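Local coordinates for thioredoxin-like protein (Klebsiella pneumoniae subsp. pneumoniae MGH 78578, PDB 3TY1) that probably binds carbohydrate and may act as an aldose 1-epimerase, with a galactose mutarotase-like supersandwich fold, at residues P296-W301 against T313-G318. Numbering follows the deposited sequence.
Sequences PVLTLW and TGIEPG
T299 and E316 face each other as a hydrogen-bonded antiparallel pair: E316 N donates to T299 O at 2.8 Å, and T299 N returns a bond to E316 O. V297 with G318 and W301 with G314 repeat the pattern, so two such bonds tie each of the three pairs.

Packing is closest on the face carrying W301, T299 and E316. The glutamate chain runs out fully extended past CG (chi2 179°) and brings its carboxylate up against both neighbours on the other strand: OE2 comes to 3.2 Å from W301 CB, while OE1 lies 3.8 Å from T299 CG2. Carboxylate and indole planes are turned 62° apart. G314, with no side chain, lets the six-membered ring down onto the backbone, W301 CE3 standing 3.6 Å from G314 N. Beyond, W301 NE1 bonds E258, and F170 of a second subunit packs on the indole. On this same face, toward V297 and G318, a water bridges T299 OG1 and E316 O, donating to the latter at 2.6 Å.

W301 O is gripped twice, by G314 N in the carbonyl plane and by T313 OG1 from above it at 2.8 Å; that hydroxyl also bonds Y249.

The opposite face is more loosely met across the strands. L298 CD1 reaches I315 CG2 and P317 CD at 4.0 Å each, and F225 covers L298, L300 and I315.

With strands 259-265 and 204-214 flanking it, the pair forms the paired arms of an antiparallel beta hairpin, buried where they meet, within the supersandwich of the galactose mutarotase-like fold.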
loop_
_atom_site.group_PDB
_atom_site.type_symbol
_atom_site.label_atom_id
_atom_site.label_comp_id
_atom_site.label_asym_id
_atom_site.label_seq_id
_atom_site.Cartn_x
_atom_site.Cartn_y
_atom_site.Cartn_z
ATOM N N PRO A 296 -26.425 20.072 5.689
ATOM C CA PRO A 296 -26.848 21.295 6.390
ATOM C C PRO A 296 -25.867 22.424 6.569
ATOM O O PRO A 296 -26.316 23.545 6.853
ATOM C CB PRO A 296 -27.343 20.776 7.763
ATOM C CG PRO A 296 -27.279 19.315 7.693
ATOM C CD PRO A 296 -26.319 18.952 6.627
ATOM N N VAL A 297 -24.563 22.166 6.423
ATOM C CA VAL A 297 -23.526 23.159 6.655
ATOM C C VAL A 297 -22.681 23.375 5.425
ATOM O O VAL A 297 -22.757 22.598 4.476
ATOM C CB VAL A 297 -22.646 22.823 7.890
ATOM C CG1 VAL A 297 -23.559 22.824 9.163
ATOM C CG2 VAL A 297 -21.865 21.523 7.722
ATOM N N LEU A 298 -21.936 24.474 5.443
ATOM C CA LEU A 298 -21.093 24.865 4.315
ATOM C C LEU A 298 -19.744 25.375 4.802
ATOM O O LEU A 298 -19.675 26.159 5.741
ATOM C CB LEU A 298 -21.811 25.934 3.491
ATOM C CG LEU A 298 -21.144 26.485 2.225
ATOM C CD1 LEU A 298 -20.998 25.388 1.214
ATOM C CD2 LEU A 298 -22.050 27.594 1.654
ATOM N N THR A 299 -18.679 24.926 4.156
ATOM C CA THR A 299 -17.321 25.399 4.442
ATOM C C THR A 299 -16.797 26.120 3.222
ATOM O O THR A 299 -16.970 25.644 2.079
ATOM C CB THR A 299 -16.381 24.207 4.791
ATOM O OG1 THR A 299 -16.858 23.555 5.966
ATOM C CG2 THR A 299 -14.909 24.665 4.997
ATOM N N LEU A 300 -16.166 27.263 3.466
ATOM C CA LEU A 300 -15.531 28.071 2.436
ATOM C C LEU A 300 -14.030 27.988 2.720
ATOM O O LEU A 300 -13.573 28.414 3.776
ATOM C CB LEU A 300 -16.021 29.521 2.559
ATOM C CG LEU A 300 -15.385 30.567 1.627
ATOM C CD1 LEU A 300 -15.566 30.221 0.128
ATOM C CD2 LEU A 300 -15.906 31.971 1.936
ATOM N N TRP A 301 -13.273 27.431 1.776
ATOM C CA TRP A 301 -11.839 27.258 1.897
ATOM C C TRP A 301 -11.234 28.267 0.928
ATOM O O TRP A 301 -11.454 28.151 -0.259
ATOM C CB TRP A 301 -11.463 25.788 1.530
ATOM C CG TRP A 301 -10.022 25.492 1.412
ATOM C CD1 TRP A 301 -9.036 25.846 2.289
ATOM C CD2 TRP A 301 -9.380 24.757 0.356
ATOM N NE1 TRP A 301 -7.820 25.381 1.838
ATOM C CE2 TRP A 301 -8.006 24.683 0.677
ATOM C CE3 TRP A 301 -9.841 24.113 -0.806
ATOM C CZ2 TRP A 301 -7.068 24.052 -0.166
ATOM C CZ3 TRP A 301 -8.921 23.438 -1.616
ATOM C CH2 TRP A 301 -7.543 23.424 -1.283
ATOM N N THR A 313 -10.108 27.772 -4.389
ATOM C CA THR A 313 -11.106 27.890 -3.352
ATOM C C THR A 313 -11.980 26.658 -3.339
ATOM O O THR A 313 -12.313 26.071 -4.385
ATOM C CB THR A 313 -11.988 29.191 -3.509
ATOM O OG1 THR A 313 -12.871 29.326 -2.371
ATOM C CG2 THR A 313 -12.807 29.144 -4.776
ATOM N N GLY A 314 -12.353 26.254 -2.139
ATOM C CA GLY A 314 -13.283 25.136 -1.944
ATOM C C GLY A 314 -14.609 25.668 -1.527
ATOM O O GLY A 314 -14.671 26.516 -0.598
ATOM N N ILE A 315 -15.674 25.212 -2.190
ATOM C CA ILE A 315 -17.077 25.473 -1.747
ATOM C C ILE A 315 -17.522 24.097 -1.322
ATOM O O ILE A 315 -17.669 23.218 -2.165
ATOM C CB ILE A 315 -17.958 25.990 -2.869
ATOM C CG1 ILE A 315 -17.408 27.316 -3.407
ATOM C CG2 ILE A 315 -19.389 26.184 -2.353
ATOM C CD1 ILE A 315 -18.238 27.898 -4.586
ATOM N N GLU A 316 -17.656 23.876 -0.022
ATOM C CA GLU A 316 -17.736 22.524 0.527
ATOM C C GLU A 316 -18.966 22.243 1.353
ATOM O O GLU A 316 -18.944 22.341 2.605
ATOM C CB GLU A 316 -16.466 22.266 1.358
ATOM C CG GLU A 316 -15.159 22.727 0.701
ATOM C CD GLU A 316 -13.948 22.484 1.540
ATOM O OE1 GLU A 316 -14.061 21.869 2.628
ATOM O OE2 GLU A 316 -12.863 22.933 1.099
ATOM N N PRO A 317 -20.055 21.909 0.679
ATOM C CA PRO A 317 -21.253 21.584 1.439
ATOM C C PRO A 317 -21.057 20.250 2.132
ATOM O O PRO A 317 -20.426 19.349 1.577
ATOM C CB PRO A 317 -22.359 21.535 0.390
ATOM C CG PRO A 317 -21.693 21.546 -0.908
ATOM C CD PRO A 317 -20.305 22.000 -0.759
ATOM N N GLY A 318 -21.540 20.149 3.356
ATOM C CA GLY A 318 -21.342 18.950 4.108
ATOM C C GLY A 318 -22.323 18.721 5.217
ATOM O O GLY A 318 -23.169 19.594 5.518
HETATM O O HOH W 1 -18.725 21.851 5.184
#